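Local coordinates for Peptide/nickel transport system substrate-binding protein (PDB 5KZT) that probably binds peptides outside the cell and delivers them to an ABC-type importer, and is seen here with a peptide bound, at residues Q279-K284 / D417-M422; T372-E377 / K407-N412; K381-I386 / L401-F406. One frame throughout, in Å; residues are numbered along the deposited sequence.

Contact 1: residues Q279-K284 / D417-M422; sequences QKRAGK and DYDFSM
R281 meets D417 and D419 from the first corner of a beta hairpin, and the three form a salt-bridge network. The hairpin closes through a type I' turn from R281 to K284, in which R281 N bonds to K284 O and K284 N to R281 O. R281 directs its side chain at the run 417-422, which leads into strand 420-425 of the large mixed sheet. With CG trans to the main-chain N (chi1 177°) and the chain extended as far as NE, CD passes Y418 O at 3.5 Å, and the guanidinium arrives between two carboxylates. On one side NH2 donates to D417 OD1 at 3.3 Å, with a weak companion bond from NE to the same oxygen; the two planar groups stand nearly perpendicular. On the other, NH1 reaches D419 OD1 at 2.9 Å, in the guanidinium plane but from above the carboxylate. E370 on the adjoining strand 367-374 shares both partners, its OE1 forming a salt bridge with NH1 and its N donating to D419 OD2. Backbone atoms cover a face of the cation: Y418 N lies over the centre of the R281 guanidinium, 3.5 Å above its plane.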
loop_
_atom_site.group_PDB
_atom_site.type_symbol
_atom_site.label_atom_id
_atom_site.label_comp_id
_atom_site.label_asym_id
_atom_site.label_seq_id
_atom_site.Cartn_x
_atom_site.Cartn_y
_atom_site.Cartn_z
ATOM N N GLN A 279 20.624 5.347 2.682
ATOM C CA GLN A 279 21.885 5.733 3.312
ATOM C C GLN A 279 23.001 4.707 3.185
ATOM O O GLN A 279 24.162 5.018 3.499
ATOM C CB GLN A 279 21.649 6.053 4.781
ATOM C CG GLN A 279 20.556 7.084 4.980
ATOM C CD GLN A 279 20.516 7.659 6.374
ATOM O OE1 GLN A 279 21.516 7.650 7.093
ATOM N NE2 GLN A 279 19.363 8.207 6.755
ATOM N N LYS A 280 22.680 3.492 2.746
ATOM C CA LYS A 280 23.681 2.420 2.642
ATOM C C LYS A 280 23.316 1.453 1.536
ATOM O O LYS A 280 22.210 0.911 1.524
ATOM C CB LYS A 280 23.785 1.653 3.958
ATOM C CG LYS A 280 24.829 0.550 3.935
ATOM C CD LYS A 280 25.129 0.046 5.338
ATOM C CE LYS A 280 25.998 1.011 6.124
ATOM N NZ LYS A 280 26.658 0.298 7.255
ATOM N N ARG A 281 24.257 1.221 0.629
ATOM C CA ARG A 281 24.023 0.387 -0.534
ATOM C C ARG A 281 25.215 -0.551 -0.695
ATOM O O ARG A 281 26.368 -0.117 -0.629
ATOM C CB ARG A 281 23.862 1.279 -1.754
ATOM C CG ARG A 281 23.684 0.535 -3.046
ATOM C CD ARG A 281 23.432 1.475 -4.201
ATOM N NE ARG A 281 23.028 0.679 -5.348
ATOM C CZ ARG A 281 22.535 1.158 -6.479
ATOM N NH1 ARG A 281 22.356 2.453 -6.647
ATOM N NH2 ARG A 281 22.203 0.311 -7.443
ATOM N N ALA A 282 24.931 -1.843 -0.857
ATOM C CA ALA A 282 25.962 -2.857 -0.945
ATOM C C ALA A 282 26.982 -2.790 0.215
ATOM O O ALA A 282 28.179 -3.027 0.022
ATOM C CB ALA A 282 26.651 -2.767 -2.300
ATOM N N GLY A 283 26.489 -2.468 1.418
ATOM C CA GLY A 283 27.318 -2.391 2.627
ATOM C C GLY A 283 28.136 -1.126 2.847
ATOM O O GLY A 283 28.879 -1.037 3.843
ATOM N N LYS A 284 27.999 -0.146 1.952
ATOM C CA LYS A 284 28.807 1.088 1.981
ATOM C C LYS A 284 27.880 2.293 2.097
ATOM O O LYS A 284 26.862 2.355 1.398
ATOM C CB LYS A 284 29.605 1.248 0.681
ATOM C CG LYS A 284 30.412 0.032 0.253
ATOM C CD LYS A 284 31.642 -0.161 1.114
ATOM C CE LYS A 284 32.380 -1.432 0.715
ATOM N NZ LYS A 284 33.761 -1.450 1.250
ATOM N N ASP A 417 19.146 -1.701 -3.081
ATOM C CA ASP A 417 19.954 -1.569 -4.266
ATOM C C ASP A 417 19.416 -0.377 -5.040
ATOM O O ASP A 417 18.863 -0.511 -6.123
ATOM C CB ASP A 417 19.890 -2.888 -5.051
ATOM C CG ASP A 417 20.990 -3.034 -6.060
ATOM O OD1 ASP A 417 22.133 -2.554 -5.830
ATOM O OD2 ASP A 417 20.726 -3.676 -7.106
ATOM N N TYR A 418 19.584 0.800 -4.460
ATOM C CA TYR A 418 19.117 2.061 -5.042
ATOM C C TYR A 418 19.804 3.203 -4.277
ATOM O O TYR A 418 20.376 2.977 -3.204
ATOM C CB TYR A 418 17.567 2.163 -4.982
ATOM C CG TYR A 418 16.989 2.452 -3.614
ATOM C CD1 TYR A 418 16.835 1.427 -2.684
ATOM C CD2 TYR A 418 16.585 3.744 -3.252
ATOM C CE1 TYR A 418 16.348 1.671 -1.400
ATOM C CE2 TYR A 418 16.039 3.993 -1.986
ATOM C CZ TYR A 418 15.928 2.946 -1.068
ATOM O OH TYR A 418 15.435 3.157 0.187
ATOM N N ASP A 419 19.802 4.408 -4.836
ATOM C CA ASP A 419 20.350 5.576 -4.141
ATOM C C ASP A 419 19.227 6.387 -3.504
ATOM O O ASP A 419 19.203 6.633 -2.293
ATOM C CB ASP A 419 21.125 6.469 -5.106
ATOM C CG ASP A 419 22.343 5.808 -5.686
ATOM O OD1 ASP A 419 22.871 4.824 -5.111
ATOM O OD2 ASP A 419 22.798 6.309 -6.735
ATOM N N PHE A 420 18.306 6.819 -4.349
ATOM C CA PHE A 420 17.083 7.456 -3.912
ATOM C C PHE A 420 15.979 7.138 -4.905
ATOM O O PHE A 420 16.266 6.764 -6.048
ATOM C CB PHE A 420 17.254 8.952 -3.564
ATOM C CG PHE A 420 17.530 9.893 -4.725
ATOM C CD1 PHE A 420 18.414 9.592 -5.741
ATOM C CD2 PHE A 420 16.940 11.153 -4.731
ATOM C CE1 PHE A 420 18.664 10.502 -6.770
ATOM C CE2 PHE A 420 17.192 12.070 -5.750
ATOM C CZ PHE A 420 18.058 11.745 -6.769
ATOM N N SER A 421 14.731 7.260 -4.455
ATOM C CA SER A 421 13.608 6.765 -5.232
ATOM C C SER A 421 12.327 7.497 -4.924
ATOM O O SER A 421 12.208 8.161 -3.890
ATOM C CB SER A 421 13.408 5.271 -4.949
ATOM O OG SER A 421 12.914 5.043 -3.623
ATOM N N MET A 422 11.381 7.369 -5.844
ATOM C CA MET A 422 10.031 7.889 -5.674
ATOM C C MET A 422 9.225 6.725 -5.130
ATOM O O MET A 422 9.067 5.715 -5.816
ATOM C CB MET A 422 9.460 8.318 -7.016
ATOM C CG MET A 422 8.000 8.748 -6.968
ATOM S SD MET A 422 7.809 10.370 -6.191
ATOM C CE MET A 422 8.309 11.393 -7.550
#

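Contact 2: residues T372-E377 / K407-N412; sequences TSDDTE and KVRLQN
Strand 372-374 and helix 407-412 run roughly antiparallel, at 149° between their directions and 8.3 Å between axes, and S373 and R409 have the closest CA atoms at 6.9 Å. R409 spans this gap. Its CG lies opposite the main-chain N (chi1 172°), which sends the chain toward the strand, and a bend at chi3 then turns the guanidinium side-on to D374. NE donates to D374 OD1 at 2.7 Å and NH2 to D374 OD2 at 2.9 Å, one nitrogen for each oxygen. Both oxygens lie in the guanidinium plane, yet the carboxylate is turned 39° from it: OD2 is met on its syn side, whereas OD1 is approached from above the carboxylate plane. The pair belongs to a beta-alpha-beta crossover in which helix 406-414, between strands 397-404 and 420-425, packs over the intervening strand 367-374, and D374 sits near the C-terminal end of that strand, beside the ligand site. D374 OD2 and R409 NH2 each also form a hydrogen bond with the backbone of the bound peptide, so the ion pair is well placed to hold both peptide-binding groups in position. Farther back along the strand the contact becomes apolar, with T372 CG2 resting against R409 CG and CD, each at 4.1 Å. T372 OG1 turns instead to a water at 2.9 Å, which accepts a bond from N412 ND2 at 3.0 Å and links strand to helix one turn beyond R409.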
loop_
_atom_site.group_PDB
_atom_site.type_symbol
_atom_site.label_atom_id
_atom_site.label_comp_id
_atom_site.label_asym_id
_atom_site.label_seq_id
_atom_site.Cartn_x
_atom_site.Cartn_y
_atom_site.Cartn_z
ATOM N N THR A 372 15.472 6.255 -8.779
ATOM C CA THR A 372 14.579 5.185 -9.229
ATOM C C THR A 372 13.086 5.556 -9.148
ATOM O O THR A 372 12.599 6.012 -8.114
ATOM C CB THR A 372 14.827 3.877 -8.465
ATOM O OG1 THR A 372 16.164 3.438 -8.701
ATOM C CG2 THR A 372 13.893 2.775 -8.936
ATOM N N SER A 373 12.373 5.330 -10.252
ATOM C CA SER A 373 10.917 5.407 -10.293
ATOM C C SER A 373 10.352 4.311 -11.227
ATOM O O SER A 373 11.095 3.424 -11.683
ATOM C CB SER A 373 10.463 6.807 -10.720
ATOM O OG SER A 373 9.077 7.014 -10.402
ATOM N N ASP A 374 9.050 4.359 -11.492
ATOM C CA ASP A 374 8.381 3.331 -12.293
ATOM C C ASP A 374 8.522 3.598 -13.792
ATOM O O ASP A 374 9.143 4.589 -14.181
ATOM C CB ASP A 374 6.919 3.203 -11.852
ATOM C CG ASP A 374 6.799 2.709 -10.423
ATOM O OD1 ASP A 374 7.645 1.881 -9.996
ATOM O OD2 ASP A 374 5.884 3.156 -9.708
ATOM N N ASP A 375 7.962 2.707 -14.616
ATOM C CA ASP A 375 8.156 2.732 -16.067
ATOM C C ASP A 375 6.911 3.155 -16.869
ATOM O O ASP A 375 6.812 2.847 -18.052
ATOM C CB ASP A 375 8.687 1.366 -16.557
ATOM C CG ASP A 375 7.692 0.202 -16.339
ATOM O OD1 ASP A 375 6.661 0.353 -15.659
ATOM O OD2 ASP A 375 7.959 -0.887 -16.850
ATOM N N THR A 376 5.977 3.856 -16.239
ATOM C CA THR A 376 4.835 4.418 -16.965
ATOM C C THR A 376 5.283 5.716 -17.646
ATOM O O THR A 376 6.326 6.302 -17.296
ATOM C CB THR A 376 3.642 4.698 -16.033
ATOM O OG1 THR A 376 4.029 5.623 -15.010
ATOM C CG2 THR A 376 3.153 3.411 -15.389
ATOM N N GLU A 377 4.504 6.157 -18.627
ATOM C CA GLU A 377 4.753 7.448 -19.279
ATOM C C GLU A 377 4.824 8.566 -18.254
ATOM O O GLU A 377 5.708 9.432 -18.319
ATOM C CB GLU A 377 3.654 7.766 -20.299
ATOM C CG GLU A 377 3.841 9.093 -21.033
ATOM C CD GLU A 377 2.845 9.274 -22.162
ATOM O OE1 GLU A 377 1.637 9.029 -21.965
ATOM O OE2 GLU A 377 3.271 9.658 -23.268
ATOM N N LYS A 407 7.305 -3.861 -9.796
ATOM C CA LYS A 407 7.863 -5.009 -9.055
ATOM C C LYS A 407 9.395 -5.003 -8.906
ATOM O O LYS A 407 9.907 -5.409 -7.861
ATOM C CB LYS A 407 7.354 -6.342 -9.596
ATOM C CG LYS A 407 7.855 -6.762 -10.949
ATOM C CD LYS A 407 7.203 -8.102 -11.310
ATOM C CE LYS A 407 7.467 -8.491 -12.737
ATOM N NZ LYS A 407 6.541 -9.548 -13.233
ATOM N N VAL A 408 10.101 -4.473 -9.903
ATOM C CA VAL A 408 11.560 -4.355 -9.863
ATOM C C VAL A 408 11.940 -3.243 -8.877
ATOM O O VAL A 408 12.870 -3.399 -8.076
ATOM C CB VAL A 408 12.155 -4.113 -11.287
ATOM C CG1 VAL A 408 13.670 -3.875 -11.238
ATOM C CG2 VAL A 408 11.859 -5.294 -12.200
ATOM N N ARG A 409 11.218 -2.118 -8.909
ATOM C CA ARG A 409 11.484 -1.052 -7.940
ATOM C C ARG A 409 11.352 -1.578 -6.509
ATOM O O ARG A 409 12.171 -1.276 -5.625
ATOM C CB ARG A 409 10.549 0.153 -8.139
ATOM C CG ARG A 409 10.692 1.163 -7.022
ATOM C CD ARG A 409 10.112 2.508 -7.366
ATOM N NE ARG A 409 8.659 2.511 -7.537
ATOM C CZ ARG A 409 7.759 2.567 -6.554
ATOM N NH1 ARG A 409 8.113 2.554 -5.279
ATOM N NH2 ARG A 409 6.466 2.639 -6.872
ATOM N N LEU A 410 10.307 -2.362 -6.286
ATOM C CA LEU A 410 10.043 -2.892 -4.949
ATOM C C LEU A 410 11.124 -3.885 -4.547
ATOM O O LEU A 410 11.615 -3.826 -3.430
ATOM C CB LEU A 410 8.662 -3.529 -4.895
ATOM C CG LEU A 410 7.483 -2.568 -5.051
ATOM C CD1 LEU A 410 6.211 -3.362 -4.834
ATOM C CD2 LEU A 410 7.546 -1.410 -4.089
ATOM N N GLN A 411 11.532 -4.751 -5.466
ATOM C CA GLN A 411 12.639 -5.696 -5.196
ATOM C C GLN A 411 13.928 -4.976 -4.852
ATOM O O GLN A 411 14.624 -5.360 -3.905
ATOM C CB GLN A 411 12.904 -6.616 -6.386
ATOM C CG GLN A 411 11.823 -7.655 -6.597
ATOM C CD GLN A 411 11.980 -8.482 -7.886
ATOM O OE1 GLN A 411 12.467 -8.009 -8.940
ATOM N NE2 GLN A 411 11.573 -9.736 -7.798
ATOM N N ASN A 412 14.260 -3.963 -5.650
ATOM C CA ASN A 412 15.472 -3.170 -5.405
ATOM C C ASN A 412 15.358 -2.418 -4.074
ATOM O O ASN A 412 16.352 -2.239 -3.371
ATOM C CB ASN A 412 15.741 -2.175 -6.540
ATOM C CG ASN A 412 16.030 -2.846 -7.861
ATOM O OD1 ASN A 412 16.180 -4.068 -7.934
ATOM N ND2 ASN A 412 16.065 -2.051 -8.932
HETATM O O HOH W 1 16.165 0.690 -7.762
#

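Contact 3: residues K381-I386 / L401-F406; sequences KSSEFI and LKNVPF
L401 lays its forked end over the backbone of the helix at S383, overlapping the S383 carbonyl group and the start of E384. Both methyls touch the S383 carbonyl group; CD2, 3.7 Å from S383 O, also meets S383 CB, and CD1 reaches on to E384 N (3.9 Å) and E384 CG (4.0 Å). The aliphatic part of E384 thus flanks the leucine at the exposed margin of the interface, the two side chains crossing at about a right angle. S383 also carries the polar half of the contact. Its OG stands trans to the carbonyl carbon (chi1 -70°) on the side of the helix that faces the strand, where N403 ND2 donates to it at 3.2 Å with a hydrogen angle of 152°. The bond is tilted somewhat out of the amide plane. The stronger partner of N403 ND2 is D374 O, on the neighbouring strand, so the amide group of N403 ties the helix to the end of strand 367-374. S383 OG in turn has a weak link to A379 O, one turn earlier in its own helix. A water lies between the two elements as well, next to S383 OG and donating to K402 O at 3.0 Å. The segments run nearly antiparallel, 165° apart in direction, with their axes 9.3 Å from each other at closest approach. This is the packing expected where a strand runs back along the helix that precedes it: strand 367-374, helix 377-393 and strand 397-404 form a beta-alpha-beta unit with its two strands adjacent and parallel, the building block of the alpha/beta lobes of periplasmic-type binding proteins.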
loop_
_atom_site.group_PDB
_atom_site.type_symbol
_atom_site.label_atom_id
_atom_site.label_comp_id
_atom_site.label_asym_id
_atom_site.label_seq_id
_atom_site.Cartn_x
_atom_site.Cartn_y
_atom_site.Cartn_z
ATOM N N LYS A 381 7.900 11.217 -17.098
ATOM C CA LYS A 381 7.699 12.662 -16.974
ATOM C C LYS A 381 8.086 13.191 -15.573
ATOM O O LYS A 381 8.748 14.236 -15.435
ATOM C CB LYS A 381 6.237 13.000 -17.264
ATOM C CG LYS A 381 5.957 14.479 -17.391
ATOM C CD LYS A 381 4.471 14.732 -17.530
ATOM C CE LYS A 381 4.196 16.216 -17.593
ATOM N NZ LYS A 381 4.786 16.842 -18.806
ATOM N N SER A 382 7.658 12.460 -14.548
ATOM C CA SER A 382 7.958 12.788 -13.170
ATOM C C SER A 382 9.457 12.833 -12.928
ATOM O O SER A 382 9.974 13.816 -12.406
ATOM C CB SER A 382 7.311 11.775 -12.225
ATOM O OG SER A 382 7.860 11.852 -10.934
ATOM N N SER A 383 10.135 11.763 -13.317
ATOM C CA SER A 383 11.588 11.653 -13.159
ATOM C C SER A 383 12.371 12.742 -13.897
ATOM O O SER A 383 13.341 13.294 -13.352
ATOM C CB SER A 383 12.047 10.282 -13.618
ATOM O OG SER A 383 11.589 9.300 -12.694
ATOM N N GLU A 384 11.966 13.028 -15.127
ATOM C CA GLU A 384 12.593 14.114 -15.913
ATOM C C GLU A 384 12.390 15.490 -15.244
ATOM O O GLU A 384 13.307 16.315 -15.226
ATOM C CB GLU A 384 12.104 14.097 -17.383
ATOM C CG GLU A 384 12.877 13.099 -18.270
ATOM C CD GLU A 384 12.184 12.698 -19.581
ATOM O OE1 GLU A 384 12.888 12.262 -20.519
ATOM O OE2 GLU A 384 10.939 12.780 -19.695
ATOM N N PHE A 385 11.216 15.714 -14.655
ATOM C CA PHE A 385 10.945 16.940 -13.884
ATOM C C PHE A 385 11.850 17.068 -12.654
ATOM O O PHE A 385 12.432 18.120 -12.418
ATOM C CB PHE A 385 9.468 16.999 -13.464
ATOM C CG PHE A 385 9.066 18.286 -12.787
ATOM C CD1 PHE A 385 9.258 18.462 -11.415
ATOM C CD2 PHE A 385 8.448 19.307 -13.510
ATOM C CE1 PHE A 385 8.875 19.635 -10.786
ATOM C CE2 PHE A 385 8.055 20.479 -12.881
ATOM C CZ PHE A 385 8.282 20.647 -11.521
ATOM N N ILE A 386 11.952 15.993 -11.875
ATOM C CA ILE A 386 12.789 15.990 -10.681
ATOM C C ILE A 386 14.269 16.142 -11.047
ATOM O O ILE A 386 14.982 16.931 -10.423
ATOM C CB ILE A 386 12.528 14.728 -9.818
ATOM C CG1 ILE A 386 11.141 14.834 -9.191
ATOM C CG2 ILE A 386 13.549 14.582 -8.700
ATOM C CD1 ILE A 386 10.586 13.526 -8.737
ATOM N N LEU A 401 18.686 8.654 -14.355
ATOM C CA LEU A 401 17.319 8.157 -14.207
ATOM C C LEU A 401 17.194 6.655 -14.450
ATOM O O LEU A 401 17.667 6.136 -15.438
ATOM C CB LEU A 401 16.380 8.916 -15.144
ATOM C CG LEU A 401 16.238 10.418 -14.883
ATOM C CD1 LEU A 401 15.192 11.001 -15.816
ATOM C CD2 LEU A 401 15.900 10.682 -13.419
ATOM N N LYS A 402 16.514 5.968 -13.534
ATOM C CA LYS A 402 16.170 4.567 -13.678
ATOM C C LYS A 402 14.649 4.497 -13.564
ATOM O O LYS A 402 14.070 5.038 -12.618
ATOM C CB LYS A 402 16.857 3.782 -12.570
ATOM C CG LYS A 402 16.798 2.284 -12.684
ATOM C CD LYS A 402 17.745 1.654 -11.669
ATOM C CE LYS A 402 17.847 0.156 -11.846
ATOM N NZ LYS A 402 18.481 -0.230 -13.137
ATOM N N ASN A 403 14.004 3.889 -14.553
ATOM C CA ASN A 403 12.542 3.845 -14.628
ATOM C C ASN A 403 12.145 2.409 -14.928
ATOM O O ASN A 403 12.144 1.993 -16.073
ATOM C CB ASN A 403 12.009 4.822 -15.690
ATOM C CG ASN A 403 12.117 6.272 -15.252
ATOM O OD1 ASN A 403 13.117 6.922 -15.490
ATOM N ND2 ASN A 403 11.092 6.776 -14.588
ATOM N N VAL A 404 11.760 1.677 -13.886
ATOM C CA VAL A 404 11.662 0.224 -13.943
ATOM C C VAL A 404 10.241 -0.240 -13.618
ATOM O O VAL A 404 9.446 0.534 -13.084
ATOM C CB VAL A 404 12.692 -0.417 -12.978
ATOM C CG1 VAL A 404 14.118 -0.166 -13.477
ATOM C CG2 VAL A 404 12.521 0.080 -11.541
ATOM N N PRO A 405 9.904 -1.496 -13.952
ATOM C CA PRO A 405 8.599 -1.998 -13.534
ATOM C C PRO A 405 8.451 -1.909 -12.026
ATOM O O PRO A 405 9.442 -2.000 -11.279
ATOM C CB PRO A 405 8.616 -3.460 -13.995
ATOM C CG PRO A 405 9.578 -3.471 -15.136
ATOM C CD PRO A 405 10.645 -2.492 -14.746
ATOM N N PHE A 406 7.219 -1.672 -11.600
ATOM C CA PHE A 406 6.898 -1.490 -10.209
ATOM C C PHE A 406 7.510 -2.619 -9.363
ATOM O O PHE A 406 8.178 -2.366 -8.360
ATOM C CB PHE A 406 5.367 -1.477 -10.097
ATOM C CG PHE A 406 4.831 -1.285 -8.719
ATOM C CD1 PHE A 406 5.401 -0.381 -7.825
ATOM C CD2 PHE A 406 3.685 -1.961 -8.338
ATOM C CE1 PHE A 406 4.870 -0.199 -6.564
ATOM C CE2 PHE A 406 3.131 -1.770 -7.095
ATOM C CZ PHE A 406 3.727 -0.884 -6.199
HETATM O O HOH W 2 13.747 7.990 -12.375
#

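All three contacts converge on one mixed sheet, in which strand 367-374 lies between 397-404 and 420-425. Contacts 2 and 3 have centres about 8 Å apart and share the backbone ladder, with S373 N 2.9 Å from K402 O; the helices they involve cover opposite faces of the sheet. Contact 1, its centre about 14 Å from that of contact 2 and 16 Å from that of contact 3, joins through F420 O, 2.9 Å from T372 N, and through M422, whose CE packs on I386 CD1. Contact 2 bonds the bound peptide directly; in contact 3 S382 and F406 pack against it. Contact 1 stands farther out, where the chain enters strand 420-425.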